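Local coordinates for protein nuclear hormone receptor FTZ-F1 (Drosophila melanogaster, PDB 2XHS) that probably regulates transcription as an NR5A-subfamily nuclear receptor, whose ligand-binding domain binds a peptide of Fushi tarazu, at residues E49-V54 with M120-L125; W88-V93 with E208-A213. All blocks are in the same frame, centred on the assembly; numbering follows the deposited sequence.

Contact 1 of 2, residues E49-V54 with M120-L125; sequences ELMCKV and MSLGLL
The carbonyl oxygen of Ser121, a residue that also touches Met51, takes the N-H of Leu124 (Leu124 N to Ser121 O 2.7 Å) and, weakly, that of Leu125. These bonds pin the 120-125 segment in a compact turn. Ser121 OG turns to Asn118 ND2 in a further hydrogen bond, while its CB lies 3.9 Å from SE of Met51, a selenomethionine.

Between the two segments the touching side chains are largely apolar. With CG anti to the backbone N (chi1 -174°), Met51 reaches out from helix 47-67; it and Leu122 slide past each other in opposite directions, Met51 CG 3.7 Å from Leu122 CD2. A bend at chi3 (79°) then carries its terminal methyl close to the backbone of Leu125. Val54, one turn on, meets the same leucine at about a right angle: Val54 CG1 is 3.6 Å from Leu122 CD1, and CD2 lies nearly as close. Both methyls of Leu122 are therefore engaged. Phe117 of strand 116-118 touches Met51 and Leu122, and His96 of helix 77-102 also touches Leu122. A helix packed against the segment that follows the beta hairpin is characteristic of the nuclear receptor ligand-binding domain; in related receptors these elements commonly border the ligand pocket.

Contact 2 of 2, residues W88-V93 with E208-A213; sequences WSDMLV and EIHAMA
Asp90 and His210 form the hydrogen bond that joins segments 88-93 and 208-213: His210 ND1 donates to Asp90 OD1 over 2.9 Å, with an N-H...O angle of 165°. The oxygen is met on its syn side, close to the carboxylate plane. It lies at the ring edge, nearly in the imidazole plane, and with the angle close to straight the N-H points almost directly at it; the carboxylate and ring planes are themselves nearly coplanar. His210 is placed for this by its first torsion, which sets CG anti to the backbone N (chi1 179°).

The other carboxylate oxygen rests against the helix itself, Asp90 OD2 being 3.4 Å from His210 CA, with CG2 of Ile209 alongside. Ala213 CB closes on the bonded oxygen at 3.6 Å from Asp90 OD1, and also meets Ser89 CB at 3.8 Å. A buried aspartate bonded in this way to a partly exposed histidine would probably be stabilised in its ionised form.

Beside this polar pair lies an apolar patch. Val93 CG1 is 4.1 Å from Ile209 CG2 and equally far from Met212 CE, the two residues coming from successive turns of one helix. Val93 and Ile209 slide past each other in opposite directions. Ser89 and Ala213, both small, have the nearest CA atoms of the two segments, 5.4 Å apart; the axes of segments 88-93 and 208-213 approach to 8.6 Å, with 112° between their N-to-C directions.

In the second shell, Ser89 OG is hydrogen-bonded to Glu217 OE2, a further tie between helices 77-102 and 198-224. Leu137 of helix 135-143 packs on Ile209 and Met212, Ile158 of helix 148-159 touches Asp90, and Leu55 of helix 47-67 meets Leu92, placing the crossing among the helices of the domain's interior.

Both contacts are buried, but contact 2 lies deeper, its centre about 7 Å from the centre of the chain against about 13 Å for contact 1. Contact 2 crosses two long helices and combines a directed histidine-carboxylate bond with apolar packing; contact 1 sets a helix against the turn that follows strand 116-118 and relies across its interface on apolar and selenium contacts. Their centres are about 14 Å apart, yet they touch: Gly123 O of the 120-125 segment lies 3.9 Å from Met212 CE and close to Val93. The 120-125 turn thus links contact 1 on helix 47-67 to the apolar patch of contact 2.

Contact 1 of 2, residues E49-V54 with M120-L125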
ATOM      1  N   GLU A  49     -18.658  -2.918   6.224  1.00 50.69           N
ATOM      2  CA  GLU A  49     -18.256  -1.773   6.991  1.00 51.55           C
ATOM      3  C   GLU A  49     -16.945  -1.991   7.661  1.00 51.93           C
ATOM      4  O   GLU A  49     -16.188  -1.075   7.810  1.00 53.17           O
ATOM      5  CB  GLU A  49     -19.251  -1.495   8.086  1.00 52.89           C
ATOM      6  CG  GLU A  49     -20.544  -0.943   7.651  1.00 55.44           C
ATOM      7  CD  GLU A  49     -21.137  -0.082   8.689  1.00 58.83           C
ATOM      8  OE1 GLU A  49     -20.753  -0.215   9.839  1.00 59.43           O
ATOM      9  OE2 GLU A  49     -22.001   0.723   8.373  1.00 64.81           O
ATOM     10  N   LEU A  50     -16.717  -3.202   8.122  1.00 51.37           N
ATOM     11  CA  LEU A  50     -15.508  -3.566   8.820  1.00 50.09           C
ATOM     12  C   LEU A  50     -14.310  -3.455   7.935  1.00 50.12           C
ATOM     13  O   LEU A  50     -13.295  -2.953   8.317  1.00 50.43           O
ATOM     14  CB  LEU A  50     -15.632  -4.987   9.296  1.00 49.64           C
ATOM     15  CG  LEU A  50     -15.186  -5.362  10.697  1.00 48.72           C
ATOM     16  CD1 LEU A  50     -15.008  -6.819  10.775  1.00 47.19           C
ATOM     17  CD2 LEU A  50     -13.939  -4.687  11.063  1.00 47.86           C
HETATM   18  N   MSE A  51     -14.456  -3.893   6.715  1.00 49.74           N
HETATM   19  CA  MSE A  51     -13.370  -3.861   5.804  1.00 49.89           C
HETATM   20  C   MSE A  51     -12.955  -2.446   5.646  1.00 48.82           C
HETATM   21  O   MSE A  51     -11.808  -2.155   5.556  1.00 49.69           O
HETATM   22  CB  MSE A  51     -13.813  -4.408   4.473  1.00 49.96           C
HETATM   23  CG  MSE A  51     -12.719  -4.550   3.509  1.00 52.15           C
HETATM   24 SE   MSE A  51     -13.378  -4.662   1.828  1.00 66.29          SE
HETATM   25  CE  MSE A  51     -13.695  -2.861   1.534  1.00 65.93           C
ATOM     26  N   CYS A  52     -13.923  -1.563   5.596  1.00 47.43           N
ATOM     27  CA  CYS A  52     -13.697  -0.145   5.476  1.00 46.82           C
ATOM     28  C   CYS A  52     -12.999   0.406   6.667  1.00 46.99           C
ATOM     29  O   CYS A  52     -12.260   1.347   6.560  1.00 47.66           O
ATOM     30  CB  CYS A  52     -14.982   0.597   5.242  1.00 46.22           C
ATOM     31  SG  CYS A  52     -15.572   0.523   3.620  1.00 45.52           S
ATOM     32  N   LYS A  53     -13.291  -0.146   7.821  1.00 46.12           N
ATOM     33  CA  LYS A  53     -12.656   0.282   9.029  1.00 44.95           C
ATOM     34  C   LYS A  53     -11.204  -0.014   8.994  1.00 43.94           C
ATOM     35  O   LYS A  53     -10.400   0.741   9.459  1.00 43.22           O
ATOM     36  CB  LYS A  53     -13.306  -0.392  10.208  1.00 45.69           C
ATOM     37  CG  LYS A  53     -14.189   0.529  10.956  1.00 50.51           C
ATOM     38  CD  LYS A  53     -14.733  -0.076  12.178  1.00 55.02           C
ATOM     39  CE  LYS A  53     -16.143  -0.489  11.979  1.00 58.74           C
ATOM     40  NZ  LYS A  53     -16.812  -0.645  13.269  1.00 60.55           N
ATOM     41  N   VAL A  54     -10.880  -1.174   8.474  1.00 43.65           N
ATOM     42  CA  VAL A  54      -9.520  -1.601   8.354  1.00 42.58           C
ATOM     43  C   VAL A  54      -8.799  -0.714   7.410  1.00 42.62           C
ATOM     44  O   VAL A  54      -7.736  -0.257   7.692  1.00 43.81           O
ATOM     45  CB  VAL A  54      -9.474  -2.990   7.796  1.00 41.10           C
ATOM     46  CG1 VAL A  54      -8.093  -3.408   7.591  1.00 40.55           C
ATOM     47  CG2 VAL A  54     -10.106  -3.909   8.724  1.00 43.28           C
HETATM   48  N   MSE A 120      -8.761 -11.186   2.065  1.00 49.02           N
HETATM   49  CA  MSE A 120      -8.412 -11.088   0.686  1.00 51.22           C
HETATM   50  C   MSE A 120      -9.084  -9.902   0.062  1.00 51.06           C
HETATM   51  O   MSE A 120      -8.577  -9.321  -0.848  1.00 50.37           O
HETATM   52  CB  MSE A 120      -8.843 -12.378   0.019  1.00 53.18           C
HETATM   53  CG  MSE A 120      -8.522 -12.535  -1.424  1.00 58.45           C
HETATM   54 SE   MSE A 120      -6.724 -12.426  -1.811  1.00 77.91          SE
HETATM   55  CE  MSE A 120      -6.884 -12.607  -3.656  1.00 77.64           C
ATOM     56  N   SER A 121     -10.234  -9.553   0.590  1.00 51.38           N
ATOM     57  CA  SER A 121     -11.015  -8.411   0.155  1.00 50.88           C
ATOM     58  C   SER A 121     -10.263  -7.155   0.347  1.00 49.38           C
ATOM     59  O   SER A 121     -10.291  -6.286  -0.461  1.00 48.97           O
ATOM     60  CB  SER A 121     -12.242  -8.300   1.004  1.00 50.25           C
ATOM     61  OG  SER A 121     -13.263  -9.067   0.452  1.00 58.90           O
ATOM     62  N   LEU A 122      -9.532  -7.101   1.424  1.00 47.50           N
ATOM     63  CA  LEU A 122      -8.830  -5.936   1.801  1.00 45.98           C
ATOM     64  C   LEU A 122      -7.920  -5.567   0.707  1.00 45.63           C
ATOM     65  O   LEU A 122      -7.607  -4.436   0.538  1.00 46.76           O
ATOM     66  CB  LEU A 122      -8.001  -6.249   3.006  1.00 45.38           C
ATOM     67  CG  LEU A 122      -8.759  -5.980   4.262  1.00 46.66           C
ATOM     68  CD1 LEU A 122      -7.898  -6.301   5.397  1.00 46.64           C
ATOM     69  CD2 LEU A 122      -9.117  -4.546   4.255  1.00 45.14           C
ATOM     70  N   GLY A 123      -7.452  -6.523  -0.038  1.00 44.22           N
ATOM     71  CA  GLY A 123      -6.511  -6.189  -1.063  1.00 43.59           C
ATOM     72  C   GLY A 123      -7.161  -6.067  -2.386  1.00 44.08           C
ATOM     73  O   GLY A 123      -6.523  -5.779  -3.350  1.00 44.51           O
ATOM     74  N   LEU A 124      -8.438  -6.354  -2.438  1.00 44.10           N
ATOM     75  CA  LEU A 124      -9.146  -6.237  -3.671  1.00 44.66           C
ATOM     76  C   LEU A 124     -10.010  -5.044  -3.581  1.00 45.56           C
ATOM     77  O   LEU A 124     -10.612  -4.657  -4.530  1.00 46.55           O
ATOM     78  CB  LEU A 124      -9.981  -7.471  -3.932  1.00 44.21           C
ATOM     79  CG  LEU A 124      -9.155  -8.735  -4.079  1.00 43.37           C
ATOM     80  CD1 LEU A 124     -10.000  -9.921  -3.961  1.00 39.17           C
ATOM     81  CD2 LEU A 124      -8.469  -8.735  -5.374  1.00 44.12           C
ATOM     82  N   LEU A 125     -10.040  -4.451  -2.411  1.00 45.69           N
ATOM     83  CA  LEU A 125     -10.822  -3.284  -2.160  1.00 45.72           C
ATOM     84  C   LEU A 125     -12.267  -3.559  -2.361  1.00 46.58           C
ATOM     85  O   LEU A 125     -12.992  -2.702  -2.754  1.00 47.91           O
ATOM     86  CB  LEU A 125     -10.402  -2.176  -3.080  1.00 45.37           C
ATOM     87  CG  LEU A 125      -8.931  -1.826  -3.088  1.00 45.78           C
ATOM     88  CD1 LEU A 125      -8.754  -0.429  -3.508  1.00 46.04           C
ATOM     89  CD2 LEU A 125      -8.378  -1.998  -1.756  1.00 47.05           C
TER

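Contact 2 of 2, residues W88-V93 with E208-A213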
ATOM      1  N   TRP A  88      -3.244   6.384  -2.886  1.00 45.73           N
ATOM      2  CA  TRP A  88      -3.463   5.627  -1.677  1.00 42.88           C
ATOM      3  C   TRP A  88      -3.945   4.262  -2.002  1.00 41.70           C
ATOM      4  O   TRP A  88      -3.605   3.322  -1.366  1.00 41.73           O
ATOM      5  CB  TRP A  88      -4.453   6.325  -0.775  1.00 42.42           C
ATOM      6  CG  TRP A  88      -5.715   6.558  -1.395  1.00 42.25           C
ATOM      7  CD1 TRP A  88      -6.036   7.590  -2.149  1.00 40.61           C
ATOM      8  CD2 TRP A  88      -6.860   5.742  -1.321  1.00 41.55           C
ATOM      9  NE1 TRP A  88      -7.304   7.496  -2.562  1.00 39.15           N
ATOM     10  CE2 TRP A  88      -7.841   6.358  -2.058  1.00 40.82           C
ATOM     11  CE3 TRP A  88      -7.149   4.543  -0.694  1.00 42.34           C
ATOM     12  CZ2 TRP A  88      -9.073   5.829  -2.205  1.00 42.56           C
ATOM     13  CZ3 TRP A  88      -8.361   4.029  -0.837  1.00 42.86           C
ATOM     14  CH2 TRP A  88      -9.319   4.667  -1.571  1.00 44.82           C
ATOM     15  N   SER A  89      -4.783   4.186  -3.002  1.00 41.04           N
ATOM     16  CA  SER A  89      -5.340   2.953  -3.447  1.00 40.77           C
ATOM     17  C   SER A  89      -4.259   2.100  -3.971  1.00 39.72           C
ATOM     18  O   SER A  89      -4.255   0.941  -3.770  1.00 39.36           O
ATOM     19  CB  SER A  89      -6.349   3.210  -4.530  1.00 41.47           C
ATOM     20  OG  SER A  89      -5.940   4.275  -5.328  1.00 46.49           O
ATOM     21  N   ASP A  90      -3.332   2.686  -4.673  1.00 39.00           N
ATOM     22  CA  ASP A  90      -2.269   1.942  -5.254  1.00 39.89           C
ATOM     23  C   ASP A  90      -1.390   1.284  -4.258  1.00 40.82           C
ATOM     24  O   ASP A  90      -0.951   0.202  -4.474  1.00 40.77           O
ATOM     25  CB  ASP A  90      -1.446   2.848  -6.120  1.00 40.69           C
ATOM     26  CG  ASP A  90      -1.854   2.797  -7.530  1.00 45.47           C
ATOM     27  OD1 ASP A  90      -2.894   3.343  -7.849  1.00 47.30           O
ATOM     28  OD2 ASP A  90      -1.125   2.222  -8.325  1.00 51.00           O
HETATM   29  N   MSE A  91      -1.084   1.964  -3.181  1.00 41.90           N
HETATM   30  CA  MSE A  91      -0.291   1.392  -2.133  1.00 43.32           C
HETATM   31  C   MSE A  91      -0.936   0.273  -1.416  1.00 42.46           C
HETATM   32  O   MSE A  91      -0.291  -0.637  -1.032  1.00 42.45           O
HETATM   33  CB  MSE A  91       0.190   2.427  -1.173  1.00 44.96           C
HETATM   34  CG  MSE A  91       1.654   2.654  -1.262  1.00 52.89           C
HETATM   35 SE   MSE A  91       2.025   4.490  -1.402  1.00 81.73          SE
HETATM   36  CE  MSE A  91       1.067   5.222  -0.000  1.00 76.10           C
ATOM     37  N   LEU A  92      -2.220   0.323  -1.217  1.00 41.97           N
ATOM     38  CA  LEU A  92      -2.842  -0.711  -0.464  1.00 41.30           C
ATOM     39  C   LEU A  92      -2.715  -2.050  -1.095  1.00 40.11           C
ATOM     40  O   LEU A  92      -2.559  -3.021  -0.429  1.00 41.33           O
ATOM     41  CB  LEU A  92      -4.299  -0.402  -0.275  1.00 42.14           C
ATOM     42  CG  LEU A  92      -4.621   0.793   0.576  1.00 46.49           C
ATOM     43  CD1 LEU A  92      -6.052   0.768   0.848  1.00 49.18           C
ATOM     44  CD2 LEU A  92      -3.875   0.703   1.839  1.00 52.82           C
ATOM     45  N   VAL A  93      -2.834  -2.105  -2.395  1.00 39.43           N
ATOM     46  CA  VAL A  93      -2.722  -3.339  -3.118  1.00 38.78           C
ATOM     47  C   VAL A  93      -1.353  -3.940  -3.001  1.00 39.89           C
ATOM     48  O   VAL A  93      -1.188  -5.084  -2.692  1.00 40.55           O
ATOM     49  CB  VAL A  93      -3.003  -3.038  -4.568  1.00 38.06           C
ATOM     50  CG1 VAL A  93      -2.830  -4.229  -5.415  1.00 35.09           C
ATOM     51  CG2 VAL A  93      -4.373  -2.530  -4.706  1.00 36.96           C
ATOM     52  N   GLU A 208      -0.037  -2.141 -13.943  1.00 43.35           N
ATOM     53  CA  GLU A 208      -1.034  -3.146 -13.784  1.00 43.71           C
ATOM     54  C   GLU A 208      -1.727  -3.017 -12.486  1.00 43.35           C
ATOM     55  O   GLU A 208      -2.903  -3.171 -12.395  1.00 43.57           O
ATOM     56  CB  GLU A 208      -0.381  -4.497 -13.846  1.00 45.08           C
ATOM     57  CG  GLU A 208       0.484  -4.694 -15.034  1.00 50.69           C
ATOM     58  CD  GLU A 208       0.689  -6.128 -15.354  1.00 55.33           C
ATOM     59  OE1 GLU A 208      -0.292  -6.848 -15.408  1.00 55.94           O
ATOM     60  OE2 GLU A 208       1.822  -6.525 -15.583  1.00 57.97           O
ATOM     61  N   ILE A 209      -0.963  -2.756 -11.457  1.00 42.86           N
ATOM     62  CA  ILE A 209      -1.501  -2.602 -10.143  1.00 41.03           C
ATOM     63  C   ILE A 209      -2.427  -1.451 -10.122  1.00 42.28           C
ATOM     64  O   ILE A 209      -3.416  -1.488  -9.470  1.00 42.73           O
ATOM     65  CB  ILE A 209      -0.452  -2.226  -9.187  1.00 40.08           C
ATOM     66  CG1 ILE A 209       0.310  -3.433  -8.748  1.00 38.67           C
ATOM     67  CG2 ILE A 209      -1.065  -1.599  -8.019  1.00 36.76           C
ATOM     68  CD1 ILE A 209       1.309  -3.111  -7.772  1.00 35.08           C
ATOM     69  N   HIS A 210      -2.086  -0.402 -10.830  1.00 43.21           N
ATOM     70  CA  HIS A 210      -2.878   0.783 -10.849  1.00 44.24           C
ATOM     71  C   HIS A 210      -4.216   0.489 -11.432  1.00 44.63           C
ATOM     72  O   HIS A 210      -5.204   0.941 -10.961  1.00 45.87           O
ATOM     73  CB  HIS A 210      -2.160   1.839 -11.651  1.00 44.59           C
ATOM     74  CG  HIS A 210      -2.905   3.121 -11.770  1.00 45.97           C
ATOM     75  ND1 HIS A 210      -3.179   3.921 -10.697  1.00 48.84           N
ATOM     76  CD2 HIS A 210      -3.426   3.742 -12.840  1.00 47.83           C
ATOM     77  CE1 HIS A 210      -3.851   4.975 -11.096  1.00 49.43           C
ATOM     78  NE2 HIS A 210      -4.017   4.888 -12.395  1.00 50.31           N
ATOM     79  N   ALA A 211      -4.264  -0.317 -12.450  1.00 44.44           N
ATOM     80  CA  ALA A 211      -5.523  -0.589 -13.055  1.00 45.49           C
ATOM     81  C   ALA A 211      -6.432  -1.216 -12.041  1.00 46.70           C
ATOM     82  O   ALA A 211      -7.585  -0.898 -11.967  1.00 47.50           O
ATOM     83  CB  ALA A 211      -5.330  -1.493 -14.173  1.00 45.43           C
HETATM   84  N   MSE A 212      -5.901  -2.110 -11.238  1.00 47.42           N
HETATM   85  CA  MSE A 212      -6.676  -2.762 -10.219  1.00 47.80           C
HETATM   86  C   MSE A 212      -7.198  -1.793  -9.213  1.00 47.17           C
HETATM   87  O   MSE A 212      -8.260  -1.966  -8.714  1.00 48.10           O
HETATM   88  CB  MSE A 212      -5.806  -3.726  -9.463  1.00 48.62           C
HETATM   89  CG  MSE A 212      -5.904  -5.137  -9.865  1.00 54.15           C
HETATM   90 SE   MSE A 212      -5.069  -6.099  -8.533  1.00 70.32          SE
HETATM   91  CE  MSE A 212      -6.244  -5.636  -7.193  1.00 65.66           C
ATOM     92  N   ALA A 213      -6.401  -0.806  -8.866  1.00 45.63           N
ATOM     93  CA  ALA A 213      -6.754   0.187  -7.875  1.00 44.99           C
ATOM     94  C   ALA A 213      -7.890   1.027  -8.310  1.00 45.12           C
ATOM     95  O   ALA A 213      -8.673   1.497  -7.534  1.00 45.84           O
ATOM     96  CB  ALA A 213      -5.611   1.040  -7.604  1.00 44.59           C
TER